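Local coordinates for protein ATP-dependent DNA helicase uvsW (Enterobacteria phage T4, PDB 2OCA) that couples ATP hydrolysis to 3'-5' unwinding of duplex DNA and drives branch migration of Holliday junctions during phage T4 recombination and repair, at residues 349-354 with 399-404; 419-424 with 450-455. The protein carries 1 engineered substitution. All coordinates share one frame; numbering follows the deposited sequence.

Contact 1 of 2, residues 349-354 with 399-404; sequences NAFVMF and IIIVAS
Asn349 opens the pairing of two parallel strands, its side chain continuing the ladder where the backbone leaves off. Asn349 OD1 accepts a hydrogen bond from Ile399 N at 3.1 Å, in the carbonyl plane and on a lone pair. With CG beside the backbone N (chi1 -49°), the amide swings toward the other strand; its ND2 binds the carbonyls of Asn416 and Gly396. An asparagine suits this end because it can accept and donate at once.

Five backbone bonds follow, from Ala350 N to Ile399 O through Phe354 N to Ala403 O. Phe351 and Ile401 lie side by side on one face of the sheet, the ring presenting CE1 and CD1 to the CG1 branch of the isoleucine. Met353, bent at chi2 and chi3, brings CE beside Ala403, whose single methyl adds little bulk. On the other face Val352 CG2 lies alongside Ile400 CG2, 4.2 Å away, beta-branched side chains that suit a strand under a helix. At the far end Phe354 (chi1 69°) turns its ring across the partner strand: Ser404 CA lies over one face, and Val402 CG1 meets the edge 3.5 Å from Phe354 CD1. Ser404 N-caps helix 405-410.

Helix 330-344 covers Val352 and Ile400 through Ile336, Ala340 and Ala344. In the parallel sheet of the RecA-like C-terminal helicase domain, strand 349-354 is flanked by strands 400-404 and 417-422, while strand 374-377 borders 400-404 on its outer side.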
loop_
_atom_site.group_PDB
_atom_site.type_symbol
_atom_site.label_atom_id
_atom_site.label_comp_id
_atom_site.label_asym_id
_atom_site.label_seq_id
_atom_site.Cartn_x
_atom_site.Cartn_y
_atom_site.Cartn_z
ATOM N N ASN A 349 5.270 7.986 -19.917
ATOM C CA ASN A 349 5.658 7.283 -21.129
ATOM C C ASN A 349 5.421 5.781 -21.051
ATOM O O ASN A 349 5.741 5.139 -20.049
ATOM C CB ASN A 349 7.129 7.566 -21.434
ATOM C CG ASN A 349 7.459 9.045 -21.379
ATOM O OD1 ASN A 349 6.786 9.869 -22.007
ATOM N ND2 ASN A 349 8.499 9.391 -20.626
ATOM N N ALA A 350 4.868 5.229 -22.127
ATOM C CA ALA A 350 4.567 3.805 -22.210
ATOM C C ALA A 350 5.200 3.135 -23.426
ATOM O O ALA A 350 5.350 3.737 -24.483
ATOM C CB ALA A 350 3.051 3.594 -22.230
ATOM N N PHE A 351 5.555 1.869 -23.250
ATOM C CA PHE A 351 6.160 1.034 -24.282
ATOM C C PHE A 351 5.179 -0.101 -24.568
ATOM O O PHE A 351 4.849 -0.875 -23.671
ATOM C CB PHE A 351 7.445 0.415 -23.742
ATOM C CG PHE A 351 8.691 0.846 -24.448
ATOM C CD1 PHE A 351 8.934 2.190 -24.715
ATOM C CD2 PHE A 351 9.669 -0.092 -24.777
ATOM C CE1 PHE A 351 10.142 2.594 -25.296
ATOM C CE2 PHE A 351 10.874 0.295 -25.355
ATOM C CZ PHE A 351 11.114 1.643 -25.616
ATOM N N VAL A 352 4.689 -0.201 -25.795
ATOM C CA VAL A 352 3.789 -1.296 -26.120
ATOM C C VAL A 352 4.597 -2.340 -26.884
ATOM O O VAL A 352 5.015 -2.116 -28.016
ATOM C CB VAL A 352 2.603 -0.829 -26.970
ATOM C CG1 VAL A 352 1.741 -2.021 -27.355
ATOM C CG2 VAL A 352 1.786 0.174 -26.188
ATOM N N MET A 353 4.829 -3.479 -26.249
ATOM C CA MET A 353 5.603 -4.540 -26.863
ATOM C C MET A 353 4.764 -5.446 -27.729
ATOM O O MET A 353 3.708 -5.916 -27.317
ATOM C CB MET A 353 6.286 -5.397 -25.795
ATOM C CG MET A 353 7.145 -4.628 -24.817
ATOM S SD MET A 353 8.476 -3.742 -25.625
ATOM C CE MET A 353 7.647 -2.168 -26.009
ATOM N N PHE A 354 5.248 -5.695 -28.936
ATOM C CA PHE A 354 4.562 -6.590 -29.851
ATOM C C PHE A 354 5.604 -7.467 -30.536
ATOM O O PHE A 354 6.797 -7.155 -30.536
ATOM C CB PHE A 354 3.771 -5.812 -30.902
ATOM C CG PHE A 354 4.626 -5.081 -31.878
ATOM C CD1 PHE A 354 4.832 -3.714 -31.748
ATOM C CD2 PHE A 354 5.243 -5.762 -32.926
ATOM C CE1 PHE A 354 5.641 -3.030 -32.651
ATOM C CE2 PHE A 354 6.055 -5.090 -33.833
ATOM C CZ PHE A 354 6.256 -3.720 -33.698
ATOM N N ILE A 399 4.425 10.160 -24.044
ATOM C CA ILE A 399 4.967 9.515 -25.233
ATOM C C ILE A 399 4.713 8.012 -25.258
ATOM O O ILE A 399 5.255 7.277 -24.434
ATOM C CB ILE A 399 6.488 9.728 -25.329
ATOM C CG1 ILE A 399 6.789 11.204 -25.583
ATOM C CG2 ILE A 399 7.076 8.844 -26.425
ATOM C CD1 ILE A 399 8.271 11.525 -25.605
ATOM N N ILE A 400 3.881 7.559 -26.192
ATOM C CA ILE A 400 3.611 6.131 -26.322
ATOM C C ILE A 400 4.471 5.638 -27.470
ATOM O O ILE A 400 4.370 6.128 -28.590
ATOM C CB ILE A 400 2.159 5.812 -26.715
ATOM C CG1 ILE A 400 1.171 6.488 -25.766
ATOM C CG2 ILE A 400 1.963 4.306 -26.705
ATOM C CD1 ILE A 400 -0.274 6.332 -26.197
ATOM N N ILE A 401 5.328 4.672 -27.199
ATOM C CA ILE A 401 6.157 4.145 -28.260
ATOM C C ILE A 401 5.829 2.667 -28.446
ATOM O O ILE A 401 5.886 1.883 -27.499
ATOM C CB ILE A 401 7.664 4.379 -27.952
ATOM C CG1 ILE A 401 8.430 3.064 -27.980
ATOM C CG2 ILE A 401 7.822 5.097 -26.630
ATOM C CD1 ILE A 401 8.687 2.564 -29.374
ATOM N N VAL A 402 5.450 2.313 -29.674
ATOM C CA VAL A 402 5.102 0.943 -30.044
ATOM C C VAL A 402 6.320 0.258 -30.662
ATOM O O VAL A 402 6.677 0.540 -31.798
ATOM C CB VAL A 402 3.979 0.938 -31.077
ATOM C CG1 VAL A 402 3.613 -0.483 -31.434
ATOM C CG2 VAL A 402 2.787 1.683 -30.540
ATOM N N ALA A 403 6.954 -0.646 -29.926
ATOM C CA ALA A 403 8.138 -1.315 -30.446
ATOM C C ALA A 403 8.062 -2.826 -30.344
ATOM O O ALA A 403 7.143 -3.365 -29.743
ATOM C CB ALA A 403 9.370 -0.812 -29.717
ATOM N N SER A 404 9.031 -3.505 -30.947
ATOM C CA SER A 404 9.074 -4.957 -30.905
ATOM C C SER A 404 10.081 -5.360 -29.833
ATOM O O SER A 404 10.949 -4.565 -29.467
ATOM C CB SER A 404 9.498 -5.524 -32.259
ATOM O OG SER A 404 10.879 -5.332 -32.477
#

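Contact 2 of 2, residues 419-424 with 450-455; sequences HVVLAH and TVWDLI
The indole of Trp452 has Thr450 OG1 over one face, 3.3 Å above the plane and offset toward the rim, while His419 ND1 and Val420 O lie at its edge. Trp452 NE1 donates to His419 ND1 at 3.1 Å with an N-H...N angle of 171°. The acceptor sits in the indole plane, but the indole nitrogen is tilted 31° from the imidazole plane. The two rings meet rim to rim, their planes 45° apart. In each residue CG stands anti to the carbonyl carbon, which sends both rings side by side along the same face and brings NE1 to ND1. Thr450 CG2 packs against the imidazole, 3.3 Å from His419 ND1.

Beneath the rings the parallel strands are joined by Val420 N to Thr450 O, Trp452 N to Val420 O and Leu422 N to Trp452 O. On the opposite face Leu422 CG meets Val451 CG1 at 4.1 Å. Val420 and Val451 lie under helix 431-440, the helix of this beta-alpha-beta crossover, on Ile436 and Leu433, while Leu422 reaches Met353. Asp453 turns its carboxylate to Arg484 and Tyr488.

Because ND1 accepts the indole hydrogen, a neutral His419 would carry its proton on NE2, consistent with the weak bond from that atom to Glu348. The nearby carboxylate would tend to favour protonation at NE2, and the tryptophan bond probably helps fix the rotation of the imidazole on this mixed face.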
loop_
_atom_site.group_PDB
_atom_site.type_symbol
_atom_site.label_atom_id
_atom_site.label_comp_id
_atom_site.label_asym_id
_atom_site.label_seq_id
_atom_site.Cartn_x
_atom_site.Cartn_y
_atom_site.Cartn_z
ATOM N N HIS A 419 6.028 2.831 -18.197
ATOM C CA HIS A 419 5.248 1.627 -18.437
ATOM C C HIS A 419 5.693 0.780 -19.617
ATOM O O HIS A 419 6.188 1.287 -20.621
ATOM C CB HIS A 419 3.792 2.008 -18.639
ATOM C CG HIS A 419 3.232 2.836 -17.528
ATOM N ND1 HIS A 419 2.715 2.286 -16.376
ATOM C CD2 HIS A 419 3.123 4.177 -17.388
ATOM C CE1 HIS A 419 2.309 3.251 -15.574
ATOM N NE2 HIS A 419 2.544 4.410 -16.164
ATOM N N VAL A 420 5.512 -0.526 -19.476
ATOM C CA VAL A 420 5.833 -1.484 -20.525
ATOM C C VAL A 420 4.617 -2.406 -20.596
ATOM O O VAL A 420 4.305 -3.116 -19.642
ATOM C CB VAL A 420 7.101 -2.304 -20.189
ATOM C CG1 VAL A 420 7.371 -3.321 -21.280
ATOM C CG2 VAL A 420 8.290 -1.375 -20.052
ATOM N N VAL A 421 3.918 -2.364 -21.722
ATOM C CA VAL A 421 2.727 -3.181 -21.927
ATOM C C VAL A 421 3.021 -4.358 -22.839
ATOM O O VAL A 421 3.241 -4.175 -24.031
ATOM C CB VAL A 421 1.597 -2.352 -22.569
ATOM C CG1 VAL A 421 0.334 -3.182 -22.673
ATOM C CG2 VAL A 421 1.366 -1.087 -21.765
ATOM N N LEU A 422 3.029 -5.563 -22.284
ATOM C CA LEU A 422 3.287 -6.755 -23.085
ATOM C C LEU A 422 2.019 -7.083 -23.867
ATOM O O LEU A 422 1.110 -7.721 -23.344
ATOM C CB LEU A 422 3.654 -7.931 -22.183
ATOM C CG LEU A 422 4.763 -7.692 -21.161
ATOM C CD1 LEU A 422 5.065 -8.984 -20.411
ATOM C CD2 LEU A 422 6.007 -7.177 -21.878
ATOM N N ALA A 423 1.957 -6.646 -25.120
ATOM C CA ALA A 423 0.780 -6.886 -25.946
ATOM C C ALA A 423 0.793 -8.299 -26.506
ATOM O O ALA A 423 -0.230 -8.795 -26.979
ATOM C CB ALA A 423 0.719 -5.878 -27.072
ATOM N N HIS A 424 1.955 -8.938 -26.465
ATOM C CA HIS A 424 2.070 -10.300 -26.947
ATOM C C HIS A 424 2.541 -11.138 -25.768
ATOM O O HIS A 424 3.742 -11.284 -25.522
ATOM C CB HIS A 424 3.082 -10.403 -28.088
ATOM C CG HIS A 424 3.020 -11.704 -28.827
ATOM N ND1 HIS A 424 2.175 -11.914 -29.896
ATOM C CD2 HIS A 424 3.672 -12.874 -28.627
ATOM C CE1 HIS A 424 2.311 -13.157 -30.325
ATOM N NE2 HIS A 424 3.213 -13.760 -29.572
ATOM N N THR A 450 6.404 0.106 -14.223
ATOM C CA THR A 450 5.459 -0.973 -14.011
ATOM C C THR A 450 5.207 -1.705 -15.335
ATOM O O THR A 450 4.983 -1.080 -16.379
ATOM C CB THR A 450 4.131 -0.441 -13.433
ATOM O OG1 THR A 450 3.028 -1.098 -14.071
ATOM C CG2 THR A 450 4.026 1.057 -13.635
ATOM N N VAL A 451 5.272 -3.034 -15.278
ATOM C CA VAL A 451 5.056 -3.882 -16.441
ATOM C C VAL A 451 3.650 -4.452 -16.436
ATOM O O VAL A 451 3.242 -5.111 -15.487
ATOM C CB VAL A 451 6.037 -5.061 -16.454
ATOM C CG1 VAL A 451 5.719 -5.991 -17.606
ATOM C CG2 VAL A 451 7.451 -4.546 -16.549
ATOM N N TRP A 452 2.910 -4.211 -17.503
ATOM C CA TRP A 452 1.558 -4.732 -17.595
ATOM C C TRP A 452 1.539 -6.067 -18.308
ATOM O O TRP A 452 1.654 -6.129 -19.527
ATOM C CB TRP A 452 0.674 -3.745 -18.331
ATOM C CG TRP A 452 0.663 -2.433 -17.656
ATOM C CD1 TRP A 452 1.654 -1.491 -17.672
ATOM C CD2 TRP A 452 -0.381 -1.907 -16.839
ATOM N NE1 TRP A 452 1.287 -0.408 -16.918
ATOM C CE2 TRP A 452 0.039 -0.634 -16.394
ATOM C CE3 TRP A 452 -1.635 -2.389 -16.434
ATOM C CZ2 TRP A 452 -0.748 0.168 -15.568
ATOM C CZ3 TRP A 452 -2.416 -1.600 -15.615
ATOM C CH2 TRP A 452 -1.969 -0.329 -15.189
ATOM N N ASP A 453 1.407 -7.137 -17.534
ATOM C CA ASP A 453 1.362 -8.477 -18.088
ATOM C C ASP A 453 -0.093 -8.851 -18.389
ATOM O O ASP A 453 -0.871 -9.130 -17.480
ATOM C CB ASP A 453 1.988 -9.467 -17.096
ATOM C CG ASP A 453 1.874 -10.909 -17.560
ATOM O OD1 ASP A 453 1.630 -11.119 -18.772
ATOM O OD2 ASP A 453 2.034 -11.827 -16.716
ATOM N N LEU A 454 -0.456 -8.846 -19.667
ATOM C CA LEU A 454 -1.819 -9.168 -20.061
ATOM C C LEU A 454 -2.046 -10.669 -20.216
ATOM O O LEU A 454 -1.346 -11.363 -20.954
ATOM C CB LEU A 454 -2.178 -8.443 -21.358
ATOM C CG LEU A 454 -1.831 -6.944 -21.411
ATOM C CD1 LEU A 454 -2.267 -6.376 -22.755
ATOM C CD2 LEU A 454 -2.513 -6.176 -20.273
ATOM N N ILE A 455 -3.028 -11.169 -19.481
ATOM C CA ILE A 455 -3.381 -12.568 -19.528
ATOM C C ILE A 455 -4.737 -12.614 -20.188
ATOM O O ILE A 455 -5.675 -11.968 -19.732
ATOM C CB ILE A 455 -3.493 -13.160 -18.126
ATOM C CG1 ILE A 455 -2.167 -12.984 -17.387
ATOM C CG2 ILE A 455 -3.869 -14.630 -18.211
ATOM C CD1 ILE A 455 -2.184 -13.524 -15.966
#

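How the contacts relate
Contacts 1 and 2 are both buried, and they join two strand pairs on either side of the 349-354/417-422 pairing in the parallel sheet of the C-terminal helicase domain. Those inner strands are probably hydrogen-bonded through Phe351 O to Val421 N and Phe351 N to His419 O, so the two contacts form one continuous platform. Helix 330-344 packs on both. Apart from Asn349 and the partly exposed Ser404 at its ends, contact 1 relies on aliphatic and aromatic packing on both sides of the sheet. Contact 2, nearer the centre of the chain, adds a polar ring pair, with Thr450 and Trp452 only partly buried; Asp453 there is paired with Arg484, outside the two strands.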